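Local coordinates for putative carboxynorspermidine decarboxylase protein (Sinorhizobium meliloti, PDB 3MT1) that probably catalyses the pyridoxal 5'-phosphate-dependent decarboxylation of carboxynorspermidine and carboxyspermidine, the step that yields norspermidine and spermidine, at residues Ile96-Ile101 with Ile114-Arg119; Ser102-Phe107 with Glu150-Arg155; Ser239-Val244 with Ser317-Ala322; Ala265-Leu270 with Gly323-Lys328. All coordinates share one frame; numbering follows the deposited sequence.

Contact 1. Residues Ile96-Ile101 with Ile114-Arg119; sequences IIFNSI and IARGLR
Ile96 and Phe98 each use both their N-H and their C=O to bind the neighbouring strand 115-119. Ile96 N donates to Ala115 O (3.2 Å) and Ile96 O accepts from Gly117 N (2.8 Å). Phe98 N then meets Gly117 O from 45° above the carbonyl plane, a less direct approach than that of Arg119 N on Phe98 O, 2.9 Å away and almost in line with that C=O bond. This is the ladder of two parallel strands, pairing Ile96 with Arg116, Ile97 with Gly117 and Phe98 with Leu118; with helix 101-107 between them they form a beta-alpha-beta unit of the closed eight-stranded parallel barrel. Side-chain packing completes the pairing. Ile96 CG2 touches both Ile114 CD1 and Arg116 CG, each at 3.9 Å. Two van der Waals contacts involve carbonyl oxygens: the Phe98 ring turns its edge to Gly117 O, its CD2 3.4 Å from that oxygen, while Leu118 CD1 reaches Ser100 O at 3.7 Å beyond the strand end. The polar side chains find partners beyond the two strands. Asn99 and Arg119 run side by side, both with CG anti to the backbone N (chi1 -163° and -168°), and Tyr77 OH bonds both Asn99 OD1 and Arg119 NH1; Arg116 NE goes to Arg155 O.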
loop_
_atom_site.group_PDB
_atom_site.type_symbol
_atom_site.label_atom_id
_atom_site.label_comp_id
_atom_site.label_asym_id
_atom_site.label_seq_id
_atom_site.Cartn_x
_atom_site.Cartn_y
_atom_site.Cartn_z
ATOM N N ILE B 96 -18.455 0.125 22.044
ATOM C CA ILE B 96 -17.102 0.645 21.889
ATOM C C ILE B 96 -16.208 -0.245 22.716
ATOM O O ILE B 96 -16.599 -0.690 23.790
ATOM C CB ILE B 96 -16.988 2.139 22.308
ATOM C CG1 ILE B 96 -15.629 2.711 21.863
ATOM C CG2 ILE B 96 -17.203 2.319 23.785
ATOM C CD1 ILE B 96 -15.512 4.222 22.024
ATOM N N ILE B 97 -15.034 -0.546 22.186
ATOM C CA ILE B 97 -14.100 -1.421 22.848
ATOM C C ILE B 97 -12.755 -0.745 22.986
ATOM O O ILE B 97 -12.277 -0.046 22.070
ATOM C CB ILE B 97 -13.972 -2.730 22.097
ATOM C CG1 ILE B 97 -15.320 -3.446 22.171
ATOM C CG2 ILE B 97 -12.834 -3.599 22.666
ATOM C CD1 ILE B 97 -15.820 -3.924 20.842
ATOM N N PHE B 98 -12.172 -0.923 24.171
ATOM C CA PHE B 98 -10.907 -0.298 24.490
ATOM C C PHE B 98 -9.884 -1.354 24.665
ATOM O O PHE B 98 -10.188 -2.459 25.139
ATOM C CB PHE B 98 -10.985 0.549 25.740
ATOM C CG PHE B 98 -12.084 1.557 25.708
ATOM C CD1 PHE B 98 -11.887 2.790 25.106
ATOM C CD2 PHE B 98 -13.334 1.268 26.276
ATOM C CE1 PHE B 98 -12.913 3.730 25.070
ATOM C CE2 PHE B 98 -14.346 2.186 26.249
ATOM C CZ PHE B 98 -14.136 3.426 25.637
ATOM N N ASN B 99 -8.665 -0.984 24.278
ATOM C CA ASN B 99 -7.522 -1.875 24.248
ATOM C C ASN B 99 -6.932 -2.142 25.630
ATOM O O ASN B 99 -6.281 -3.160 25.853
ATOM C CB ASN B 99 -6.453 -1.297 23.319
ATOM C CG ASN B 99 -5.425 -2.329 22.904
ATOM O OD1 ASN B 99 -5.756 -3.297 22.218
ATOM N ND2 ASN B 99 -4.169 -2.129 23.317
ATOM N N SER B 100 -7.169 -1.227 26.556
ATOM C CA SER B 100 -6.452 -1.226 27.823
ATOM C C SER B 100 -7.298 -0.510 28.849
ATOM O O SER B 100 -8.192 0.267 28.489
ATOM C CB SER B 100 -5.117 -0.499 27.664
ATOM O OG SER B 100 -5.355 0.881 27.423
ATOM N N ILE B 101 -7.004 -0.772 30.122
ATOM C CA ILE B 101 -7.705 -0.157 31.250
ATOM C C ILE B 101 -7.592 1.357 31.162
ATOM O O ILE B 101 -8.587 2.078 31.260
ATOM C CB ILE B 101 -7.172 -0.703 32.597
ATOM C CG1 ILE B 101 -7.922 -1.987 32.941
ATOM C CG2 ILE B 101 -7.340 0.323 33.739
ATOM C CD1 ILE B 101 -7.055 -3.091 33.543
ATOM N N ILE B 114 -23.308 4.515 25.709
ATOM C CA ILE B 114 -23.356 3.266 24.986
ATOM C C ILE B 114 -22.642 2.203 25.789
ATOM O O ILE B 114 -21.961 2.528 26.776
ATOM C CB ILE B 114 -22.721 3.394 23.568
ATOM C CG1 ILE B 114 -21.301 3.970 23.658
ATOM C CG2 ILE B 114 -23.633 4.229 22.621
ATOM C CD1 ILE B 114 -20.514 3.881 22.385
ATOM N N ALA B 115 -22.809 0.948 25.367
ATOM C CA ALA B 115 -22.180 -0.221 25.992
ATOM C C ALA B 115 -20.648 -0.203 25.793
ATOM O O ALA B 115 -20.173 0.031 24.686
ATOM C CB ALA B 115 -22.783 -1.522 25.424
ATOM N N ARG B 116 -19.891 -0.435 26.863
ATOM C CA ARG B 116 -18.452 -0.371 26.799
ATOM C C ARG B 116 -17.885 -1.759 27.011
ATOM O O ARG B 116 -18.419 -2.553 27.803
ATOM C CB ARG B 116 -17.911 0.629 27.833
ATOM C CG ARG B 116 -18.298 2.109 27.530
ATOM C CD ARG B 116 -18.136 3.061 28.726
ATOM N NE ARG B 116 -18.723 2.528 29.962
ATOM C CZ ARG B 116 -20.018 2.548 30.274
ATOM N NH1 ARG B 116 -20.928 3.077 29.452
ATOM N NH2 ARG B 116 -20.413 2.026 31.420
ATOM N N GLY B 117 -16.810 -2.049 26.284
ATOM C CA GLY B 117 -16.130 -3.336 26.330
ATOM C C GLY B 117 -14.641 -3.169 26.501
ATOM O O GLY B 117 -14.102 -2.069 26.394
ATOM N N LEU B 118 -13.955 -4.267 26.791
ATOM C CA LEU B 118 -12.524 -4.222 27.029
ATOM C C LEU B 118 -11.937 -5.408 26.298
ATOM O O LEU B 118 -12.503 -6.490 26.334
ATOM C CB LEU B 118 -12.240 -4.302 28.544
ATOM C CG LEU B 118 -10.775 -4.224 29.012
ATOM C CD1 LEU B 118 -10.284 -2.775 29.097
ATOM C CD2 LEU B 118 -10.546 -4.927 30.345
ATOM N N ARG B 119 -10.816 -5.215 25.618
ATOM C CA ARG B 119 -10.147 -6.347 24.987
ATOM C C ARG B 119 -9.333 -7.155 25.982
ATOM O O ARG B 119 -8.593 -6.609 26.806
ATOM C CB ARG B 119 -9.228 -5.893 23.867
ATOM C CG ARG B 119 -8.751 -7.043 23.032
ATOM C CD ARG B 119 -7.808 -6.609 21.967
ATOM N NE ARG B 119 -7.432 -7.743 21.127
ATOM C CZ ARG B 119 -6.883 -7.634 19.923
ATOM N NH1 ARG B 119 -6.649 -6.427 19.399
ATOM N NH2 ARG B 119 -6.580 -8.733 19.239
#

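Contact 2. Residues Ser102-Phe107 with Glu150-Arg155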
loop_
_atom_site.group_PDB
_atom_site.type_symbol
_atom_site.label_atom_id
_atom_site.label_comp_id
_atom_site.label_asym_id
_atom_site.label_seq_id
_atom_site.Cartn_x
_atom_site.Cartn_y
_atom_site.Cartn_z
ATOM N N SER B 102 -6.368 1.814 30.939
ATOM C CA SER B 102 -6.070 3.220 30.810
ATOM C C SER B 102 -6.910 3.934 29.726
ATOM O O SER B 102 -7.433 5.025 29.970
ATOM C CB SER B 102 -4.574 3.373 30.553
ATOM O OG SER B 102 -4.224 4.737 30.493
ATOM N N GLN B 103 -7.041 3.322 28.544
ATOM C CA GLN B 103 -7.927 3.851 27.492
ATOM C C GLN B 103 -9.357 3.937 27.999
ATOM O O GLN B 103 -10.071 4.925 27.749
ATOM C CB GLN B 103 -7.904 2.970 26.239
ATOM C CG GLN B 103 -6.693 3.153 25.346
ATOM C CD GLN B 103 -6.914 4.222 24.336
ATOM O OE1 GLN B 103 -7.853 4.145 23.546
ATOM N NE2 GLN B 103 -6.052 5.239 24.341
ATOM N N LEU B 104 -9.778 2.903 28.715
ATOM C CA LEU B 104 -11.136 2.884 29.246
ATOM C C LEU B 104 -11.347 3.966 30.296
ATOM O O LEU B 104 -12.329 4.697 30.244
ATOM C CB LEU B 104 -11.476 1.499 29.788
ATOM C CG LEU B 104 -12.622 1.343 30.761
ATOM C CD1 LEU B 104 -13.932 1.534 30.068
ATOM C CD2 LEU B 104 -12.508 -0.040 31.378
ATOM N N GLU B 105 -10.407 4.073 31.233
ATOM C CA GLU B 105 -10.456 5.113 32.254
ATOM C C GLU B 105 -10.482 6.468 31.575
ATOM O O GLU B 105 -11.244 7.346 31.949
ATOM C CB GLU B 105 -9.261 5.003 33.175
ATOM C CG GLU B 105 -9.435 3.990 34.302
ATOM C CD GLU B 105 -8.158 3.818 35.137
ATOM O OE1 GLU B 105 -7.051 3.984 34.559
ATOM O OE2 GLU B 105 -8.249 3.511 36.358
ATOM N N ARG B 106 -9.686 6.609 30.520
ATOM C CA ARG B 106 -9.561 7.885 29.842
ATOM C C ARG B 106 -10.843 8.319 29.154
ATOM O O ARG B 106 -11.167 9.501 29.121
ATOM C CB ARG B 106 -8.441 7.833 28.832
ATOM C CG ARG B 106 -7.821 9.171 28.630
ATOM C CD ARG B 106 -6.433 9.039 28.096
ATOM N NE ARG B 106 -6.418 9.301 26.659
ATOM C CZ ARG B 106 -5.408 8.982 25.854
ATOM N NH1 ARG B 106 -4.344 8.367 26.348
ATOM N NH2 ARG B 106 -5.472 9.256 24.548
ATOM N N PHE B 107 -11.577 7.356 28.614
ATOM C CA PHE B 107 -12.669 7.679 27.719
ATOM C C PHE B 107 -14.029 7.279 28.245
ATOM O O PHE B 107 -15.034 7.644 27.669
ATOM C CB PHE B 107 -12.403 7.086 26.336
ATOM C CG PHE B 107 -11.225 7.701 25.644
ATOM C CD1 PHE B 107 -11.160 9.080 25.455
ATOM C CD2 PHE B 107 -10.183 6.912 25.179
ATOM C CE1 PHE B 107 -10.066 9.663 24.811
ATOM C CE2 PHE B 107 -9.083 7.486 24.543
ATOM C CZ PHE B 107 -9.022 8.859 24.360
ATOM N N GLU B 150 -10.689 -6.571 37.230
ATOM C CA GLU B 150 -11.707 -6.561 38.257
ATOM C C GLU B 150 -11.980 -5.200 38.888
ATOM O O GLU B 150 -13.130 -4.891 39.236
ATOM C CB GLU B 150 -11.339 -7.560 39.338
ATOM C CG GLU B 150 -11.971 -8.924 39.163
ATOM C CD GLU B 150 -12.562 -9.438 40.461
ATOM O OE1 GLU B 150 -13.678 -8.991 40.834
ATOM O OE2 GLU B 150 -11.902 -10.284 41.104
ATOM N N ARG B 151 -10.933 -4.389 39.036
ATOM C CA ARG B 151 -11.080 -3.061 39.633
ATOM C C ARG B 151 -11.933 -2.128 38.755
ATOM O O ARG B 151 -12.384 -1.062 39.189
ATOM C CB ARG B 151 -9.715 -2.438 39.949
ATOM C CG ARG B 151 -9.755 -1.598 41.220
ATOM C CD ARG B 151 -8.527 -0.749 41.386
ATOM N NE ARG B 151 -8.871 0.665 41.544
ATOM C CZ ARG B 151 -8.738 1.578 40.577
ATOM N NH1 ARG B 151 -9.071 2.844 40.801
ATOM N NH2 ARG B 151 -8.265 1.231 39.385
ATOM N N VAL B 152 -12.180 -2.555 37.526
ATOM C CA VAL B 152 -12.832 -1.684 36.578
ATOM C C VAL B 152 -14.125 -2.292 35.963
ATOM O O VAL B 152 -14.686 -1.770 35.003
ATOM C CB VAL B 152 -11.786 -1.175 35.581
ATOM C CG1 VAL B 152 -11.611 -2.146 34.420
ATOM C CG2 VAL B 152 -12.134 0.215 35.119
HETATM N N MSE B 153 -14.620 -3.352 36.599
HETATM C CA MSE B 153 -15.822 -4.078 36.177
HETATM C C MSE B 153 -17.136 -3.296 36.285
HETATM O O MSE B 153 -18.099 -3.624 35.622
HETATM C CB MSE B 153 -15.933 -5.381 36.967
HETATM C CG MSE B 153 -14.893 -6.410 36.584
HETATM SE SE MSE B 153 -15.285 -7.307 34.881
HETATM C CE MSE B 153 -16.579 -8.581 35.515
ATOM N N ASP B 154 -17.172 -2.264 37.118
ATOM C CA ASP B 154 -18.372 -1.437 37.241
ATOM C C ASP B 154 -18.532 -0.463 36.065
ATOM O O ASP B 154 -19.464 0.339 36.034
ATOM C CB ASP B 154 -18.367 -0.673 38.594
ATOM N N ARG B 155 -17.620 -0.529 35.100
ATOM C CA ARG B 155 -17.605 0.438 34.010
ATOM C C ARG B 155 -17.729 -0.234 32.646
ATOM O O ARG B 155 -17.941 0.436 31.638
ATOM C CB ARG B 155 -16.330 1.283 34.058
ATOM C CG ARG B 155 -15.891 1.677 35.455
ATOM C CD ARG B 155 -14.719 2.620 35.412
ATOM N NE ARG B 155 -15.140 3.986 35.129
ATOM C CZ ARG B 155 -14.313 5.016 34.958
ATOM N NH1 ARG B 155 -12.990 4.853 35.027
ATOM N NH2 ARG B 155 -14.812 6.224 34.704
#
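Residues 102-107 of helix 101-107 face two successive type I turns, Glu150-Met153 and Val152-Arg155, with the backbones held well apart: the nearest CA atoms are those of Leu104 and Arg155 and of Glu105 and Val152, each pair 8.4 Å apart. Side chains bridge this distance. Leu104 and Val152 reach toward each other tip to tip, and Leu104 CD2 faces both valine methyls, 3.8 Å from Val152 CG1 and from CG2. The chi1 of 161° sends CG away from the backbone N, extending the leucine off the helix toward the turns; its other methyl, CD1, packs on Phe98 of the barrel strand 95-98. Glu105 lies further out, its chain extended beyond CG. Its OE2 approaches the edge of the Arg151 guanidinium, near that plane, but stays 3.8 Å from NH2, a long salt bridge with the carboxylate and guanidinium planes 76° apart. Arg155 crosses the glutamate at about a right angle and touches its aliphatic part, NH1 lying 3.7 Å from Glu105 CG. Two arginines thus lie near one exposed carboxylate, which probably favours its ionised form, but the long, solvent-facing ion pair is likely to add less to this helix-loop packing than the buried leucine-valine contact.

Contact 3. Residues Ser239-Val244 with Ser317-Ala322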
loop_
_atom_site.group_PDB
_atom_site.type_symbol
_atom_site.label_atom_id
_atom_site.label_comp_id
_atom_site.label_asym_id
_atom_site.label_seq_id
_atom_site.Cartn_x
_atom_site.Cartn_y
_atom_site.Cartn_z
ATOM N N SER B 239 -14.948 -15.276 -3.281
ATOM C CA SER B 239 -16.074 -14.599 -3.878
ATOM C C SER B 239 -15.655 -13.738 -5.026
ATOM O O SER B 239 -16.479 -13.437 -5.897
ATOM C CB SER B 239 -16.788 -13.699 -2.880
ATOM O OG SER B 239 -16.089 -12.468 -2.768
ATOM N N THR B 240 -14.394 -13.312 -5.009
ATOM C CA THR B 240 -13.949 -12.239 -5.878
ATOM C C THR B 240 -12.666 -12.604 -6.616
ATOM O O THR B 240 -11.805 -13.247 -6.065
ATOM C CB THR B 240 -13.717 -10.974 -5.023
ATOM O OG1 THR B 240 -14.930 -10.655 -4.307
ATOM C CG2 THR B 240 -13.258 -9.761 -5.866
ATOM N N THR B 241 -12.534 -12.150 -7.859
ATOM C CA THR B 241 -11.296 -12.330 -8.622
ATOM C C THR B 241 -10.685 -10.983 -9.024
ATOM O O THR B 241 -11.395 -9.966 -9.084
ATOM C CB THR B 241 -11.547 -13.145 -9.893
ATOM O OG1 THR B 241 -12.634 -12.539 -10.621
ATOM C CG2 THR B 241 -11.910 -14.629 -9.550
ATOM N N LEU B 242 -9.372 -10.974 -9.282
ATOM C CA LEU B 242 -8.735 -9.838 -9.944
ATOM C C LEU B 242 -8.447 -10.219 -11.413
ATOM O O LEU B 242 -7.578 -11.047 -11.671
ATOM C CB LEU B 242 -7.440 -9.387 -9.208
ATOM C CG LEU B 242 -6.556 -8.298 -9.858
ATOM C CD1 LEU B 242 -7.330 -7.001 -10.193
ATOM C CD2 LEU B 242 -5.218 -7.990 -9.083
ATOM N N GLU B 243 -9.163 -9.604 -12.355
ATOM C CA GLU B 243 -9.002 -9.879 -13.775
ATOM C C GLU B 243 -7.861 -9.098 -14.447
ATOM O O GLU B 243 -7.851 -7.865 -14.394
ATOM C CB GLU B 243 -10.324 -9.591 -14.479
ATOM C CG GLU B 243 -11.509 -10.366 -13.882
ATOM C CD GLU B 243 -11.343 -11.890 -13.946
ATOM O OE1 GLU B 243 -10.870 -12.441 -14.987
ATOM O OE2 GLU B 243 -11.695 -12.547 -12.945
ATOM N N VAL B 244 -6.915 -9.792 -15.081
ATOM C CA VAL B 244 -5.791 -9.104 -15.756
ATOM C C VAL B 244 -5.486 -9.643 -17.184
ATOM O O VAL B 244 -5.945 -10.723 -17.565
ATOM C CB VAL B 244 -4.461 -9.125 -14.934
ATOM C CG1 VAL B 244 -4.658 -8.577 -13.523
ATOM C CG2 VAL B 244 -3.868 -10.538 -14.888
ATOM N N SER B 317 -7.117 -14.636 -14.340
ATOM C CA SER B 317 -7.938 -14.295 -13.167
ATOM C C SER B 317 -7.275 -14.696 -11.834
ATOM O O SER B 317 -7.219 -15.870 -11.500
ATOM C CB SER B 317 -9.319 -14.987 -13.235
ATOM O OG SER B 317 -9.845 -15.007 -14.546
ATOM N N PHE B 318 -6.806 -13.744 -11.042
ATOM C CA PHE B 318 -6.325 -14.137 -9.718
ATOM C C PHE B 318 -7.489 -14.413 -8.813
ATOM O O PHE B 318 -8.411 -13.629 -8.705
ATOM C CB PHE B 318 -5.301 -13.150 -9.155
ATOM C CG PHE B 318 -4.071 -13.080 -9.999
ATOM C CD1 PHE B 318 -3.252 -14.187 -10.127
ATOM C CD2 PHE B 318 -3.772 -11.938 -10.744
ATOM C CE1 PHE B 318 -2.121 -14.158 -10.946
ATOM C CE2 PHE B 318 -2.643 -11.880 -11.565
ATOM C CZ PHE B 318 -1.816 -13.006 -11.672
ATOM N N GLN B 319 -7.440 -15.557 -8.179
ATOM C CA GLN B 319 -8.565 -16.043 -7.396
ATOM C C GLN B 319 -8.533 -15.470 -5.986
ATOM O O GLN B 319 -7.477 -15.022 -5.507
ATOM C CB GLN B 319 -8.553 -17.582 -7.350
ATOM C CG GLN B 319 -8.604 -18.242 -8.719
ATOM C CD GLN B 319 -9.876 -17.914 -9.505
ATOM O OE1 GLN B 319 -11.009 -18.016 -9.002
ATOM N NE2 GLN B 319 -9.686 -17.509 -10.752
ATOM N N ASP B 320 -9.690 -15.512 -5.331
ATOM C CA ASP B 320 -9.840 -15.081 -3.951
ATOM C C ASP B 320 -9.179 -13.747 -3.656
ATOM O O ASP B 320 -8.342 -13.651 -2.766
ATOM C CB ASP B 320 -9.282 -16.126 -2.993
ATOM C CG ASP B 320 -9.917 -16.029 -1.626
ATOM O OD1 ASP B 320 -10.958 -15.331 -1.531
ATOM O OD2 ASP B 320 -9.413 -16.655 -0.665
ATOM N N ALA B 321 -9.568 -12.715 -4.384
ATOM C CA ALA B 321 -8.923 -11.445 -4.245
ATOM C C ALA B 321 -9.708 -10.372 -3.481
ATOM O O ALA B 321 -9.361 -9.209 -3.573
ATOM C CB ALA B 321 -8.542 -10.937 -5.622
ATOM N N ALA B 322 -10.733 -10.726 -2.706
ATOM C CA ALA B 322 -11.552 -9.680 -2.044
ATOM C C ALA B 322 -11.001 -9.123 -0.722
ATOM O O ALA B 322 -11.179 -7.930 -0.426
ATOM C CB ALA B 322 -12.998 -10.138 -1.862
#
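Residues 240-244 of strand 240-251 and 317-318 of strand 315-318 run antiparallel, Leu242 and Phe318 forming a hydrogen-bonded pair and Glu243 and Ser317 the adjacent non-hydrogen-bonded one. They belong to the mixed beta-sheet domain that accompanies the barrel in this class of decarboxylases. Leu242 N to Phe318 O and Phe318 N to Leu242 O are both 2.9 Å; past the strand end the chain turns through Asp320, and Ala321 N bonds Thr240 O (2.8 Å, N-H...O angle 171°). On the face of Leu242 and Phe318, Leu242 CB packs against Ala321 CB at 4.1 Å. Val244 CG2 meets the Phe318 ring obliquely at CE2 (3.8 Å), and that ring also stacks with Phe301. On the face of Glu243 and Ser317 the chemistry is polar. Thr241 CG2 runs beside the Gln319 amide, 3.5 Å from OE1, while Gln319 NE2 folds back to Ser317 O. Glu243 is bent at chi2 (-60°), which brings its carboxylate back to Thr241 OG1 and Ser317 OG. Its two oxygens divide the work: OE2 accepts from Thr241 OG1 through the anti lone pair, while OE1 also takes a salt bridge from Arg315 and is met on its syn side by Ser317 OG at 2.8 Å.

Contact 4. Residues Ala265-Leu270 with Gly323-Lys328. With SO4 (sulfate ion), chain D.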
loop_
_atom_site.group_PDB
_atom_site.type_symbol
_atom_site.label_atom_id
_atom_site.label_comp_id
_atom_site.label_asym_id
_atom_site.label_seq_id
_atom_site.Cartn_x
_atom_site.Cartn_y
_atom_site.Cartn_z
ATOM N N ALA B 265 0.471 -2.457 -5.708
ATOM C CA ALA B 265 -0.604 -1.485 -5.785
ATOM C C ALA B 265 -1.953 -2.119 -5.541
ATOM O O ALA B 265 -2.887 -1.431 -5.142
ATOM C CB ALA B 265 -0.593 -0.801 -7.133
ATOM N N HIS B 266 -2.065 -3.413 -5.803
ATOM C CA HIS B 266 -3.396 -4.046 -5.975
ATOM C C HIS B 266 -3.702 -5.229 -5.079
ATOM O O HIS B 266 -4.862 -5.555 -4.902
ATOM C CB HIS B 266 -3.639 -4.425 -7.440
ATOM C CG HIS B 266 -3.435 -3.278 -8.374
ATOM N ND1 HIS B 266 -2.970 -3.431 -9.662
ATOM C CD2 HIS B 266 -3.605 -1.942 -8.190
ATOM C CE1 HIS B 266 -2.884 -2.243 -10.237
ATOM N NE2 HIS B 266 -3.254 -1.322 -9.363
HETATM N N MSE B 267 -2.674 -5.865 -4.527
HETATM C CA MSE B 267 -2.828 -7.070 -3.704
HETATM C C MSE B 267 -1.658 -7.101 -2.714
HETATM O O MSE B 267 -0.833 -8.020 -2.686
HETATM C CB MSE B 267 -2.866 -8.293 -4.616
HETATM C CG MSE B 267 -4.279 -8.636 -5.193
HETATM SE SE MSE B 267 -4.091 -10.315 -6.195
HETATM C CE MSE B 267 -4.603 -11.532 -4.734
ATOM N N LEU B 268 -1.596 -6.037 -1.918
ATOM C CA LEU B 268 -0.409 -5.646 -1.223
ATOM C C LEU B 268 -0.024 -6.652 -0.151
ATOM O O LEU B 268 1.148 -6.792 0.175
ATOM C CB LEU B 268 -0.603 -4.236 -0.662
ATOM C CG LEU B 268 0.381 -3.624 0.357
ATOM C CD1 LEU B 268 1.805 -3.452 -0.223
ATOM C CD2 LEU B 268 -0.132 -2.290 0.963
ATOM N N ASP B 269 -1.009 -7.349 0.406
ATOM C CA ASP B 269 -0.713 -8.467 1.311
ATOM C C ASP B 269 0.242 -9.486 0.694
ATOM O O ASP B 269 1.088 -10.027 1.396
ATOM C CB ASP B 269 -1.984 -9.134 1.876
ATOM C CG ASP B 269 -2.388 -8.559 3.269
ATOM O OD1 ASP B 269 -2.127 -7.369 3.504
ATOM O OD2 ASP B 269 -2.947 -9.283 4.133
ATOM N N LEU B 270 0.145 -9.723 -0.608
ATOM C CA LEU B 270 1.091 -10.639 -1.256
ATOM C C LEU B 270 2.510 -10.147 -1.177
ATOM O O LEU B 270 3.438 -10.935 -0.977
ATOM C CB LEU B 270 0.751 -10.927 -2.722
ATOM C CG LEU B 270 -0.687 -11.400 -2.981
ATOM C CD1 LEU B 270 -0.841 -11.765 -4.441
ATOM C CD2 LEU B 270 -1.073 -12.578 -2.018
ATOM N N GLY B 323 -10.371 -9.971 0.085
ATOM C CA GLY B 323 -9.922 -9.567 1.405
ATOM C C GLY B 323 -8.580 -8.860 1.423
ATOM O O GLY B 323 -7.592 -9.328 0.798
ATOM N N TYR B 324 -8.526 -7.742 2.154
ATOM C CA TYR B 324 -7.268 -7.064 2.410
ATOM C C TYR B 324 -6.614 -6.654 1.085
ATOM O O TYR B 324 -5.385 -6.502 0.991
ATOM C CB TYR B 324 -6.327 -7.954 3.270
ATOM C CG TYR B 324 -6.896 -8.243 4.636
ATOM C CD1 TYR B 324 -6.927 -7.248 5.637
ATOM C CD2 TYR B 324 -7.482 -9.490 4.919
ATOM C CE1 TYR B 324 -7.504 -7.508 6.917
ATOM C CE2 TYR B 324 -8.049 -9.770 6.168
ATOM C CZ TYR B 324 -8.047 -8.789 7.159
ATOM O OH TYR B 324 -8.638 -9.090 8.374
ATOM N N THR B 325 -7.433 -6.492 0.053
ATOM C CA THR B 325 -6.913 -6.061 -1.240
ATOM C C THR B 325 -7.433 -4.659 -1.537
ATOM O O THR B 325 -6.681 -3.707 -1.522
ATOM C CB THR B 325 -7.334 -7.015 -2.346
ATOM O OG1 THR B 325 -8.773 -7.123 -2.328
ATOM C CG2 THR B 325 -6.671 -8.414 -2.144
HETATM N N MSE B 326 -8.741 -4.535 -1.740
HETATM C CA MSE B 326 -9.348 -3.259 -2.055
HETATM C C MSE B 326 -9.116 -2.202 -1.001
HETATM O O MSE B 326 -8.976 -1.049 -1.336
HETATM C CB MSE B 326 -10.844 -3.412 -2.311
HETATM C CG MSE B 326 -11.150 -3.655 -3.776
HETATM SE SE MSE B 326 -12.881 -4.544 -4.180
HETATM C CE MSE B 326 -12.476 -6.216 -3.240
ATOM N N VAL B 327 -9.089 -2.577 0.262
ATOM C CA VAL B 327 -8.965 -1.590 1.327
ATOM C C VAL B 327 -7.550 -0.943 1.398
ATOM O O VAL B 327 -7.329 -0.003 2.151
ATOM C CB VAL B 327 -9.264 -2.239 2.700
ATOM C CG1 VAL B 327 -10.811 -2.390 2.952
ATOM C CG2 VAL B 327 -8.500 -3.562 2.822
ATOM N N LYS B 328 -6.594 -1.465 0.629
ATOM C CA LYS B 328 -5.233 -1.006 0.781
ATOM C C LYS B 328 -4.566 -0.786 -0.566
ATOM O O LYS B 328 -3.360 -0.694 -0.656
ATOM C CB LYS B 328 -4.420 -1.904 1.731
ATOM C CG LYS B 328 -4.441 -3.401 1.414
ATOM C CD LYS B 328 -3.444 -4.151 2.322
ATOM C CE LYS B 328 -4.154 -4.858 3.448
ATOM N NZ LYS B 328 -3.293 -5.086 4.606
HETATM S S SO4 D . -10.245 -11.920 9.578
HETATM O O1 SO4 D . -9.099 -12.777 9.849
HETATM O O2 SO4 D . -10.231 -11.456 8.203
HETATM O O3 SO4 D . -11.417 -12.776 9.800
HETATM O O4 SO4 D . -10.299 -10.783 10.507
HETATM O O HOH W 1 -3.822 -3.832 -2.302
HETATM O O HOH W 2 -3.586 -7.703 -0.349
#
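Lys328 and Asp269 form the ionic link between the short helix 268-273 and the loop 323-328. The lysine places CG between its backbone N and carbonyl carbon, and from CB the chain runs through CG toward the helix. CD then lies against Leu268, 4.0 Å from its CD2, the two side chains crossing at about a right angle. A bend at chi3 (102°) brings CE within 3.2 Å of Asp269 OD1, and NZ donates to the same oxygen at 2.8 Å, on its syn side but 27° out of the carboxylate plane. NZ also forms a salt bridge with Glu264 of the second subunit. The other oxygen, Asp269 OD2, approaches Tyr324 CB at 3.7 Å; the carboxylate and the phenol ring are almost parallel, 4° between planes. At the far end of that ring, Tyr324 OH donates to O2 of a sulfate (2.9 Å), which the backbone N atoms of Gly199, Gly232 and Glu233 also bind. Two waters tie the backbones together: one joins Leu268 N to Thr325 O, the other Asp269 N to Tyr324 O. Thr325 CG2 rests beside Met267 CG at 3.9 Å. Asp269 and Glu233 are predicted substrate-binding residues, and the sulfate, probably from the crystallisation liquor, may mark the place of the cofactor phosphate. Lys328, shared between carboxylates of two subunits, probably remains protonated and physically links Asp269 to the dimer interface.

Overall arrangement
Contact 1 is part of the barrel wall and contact 2 lies on its outer layer; contact 3 is in the beta-sheet domain on the opposite side of the chain's centre, about 36 Å from contact 1 between centres. Contact 4 adjoins contact 3, where Met267 packs on Leu242 and Ala321. Helix 101-107 follows directly on strand 95-98, and contact 2 backs onto contact 1 through Phe107 and Phe98. Contacts 3 and 4 are buried, contacts 1 and 2 partly so. Contacts 1 and 3 are both strand ladders, parallel and antiparallel respectively. Contact 2, with exposed charged residues, relies on side chains and a long ion pair, whereas contact 4 uses a short salt bridge and waters. Both contacts 2 and 4 touch the second subunit.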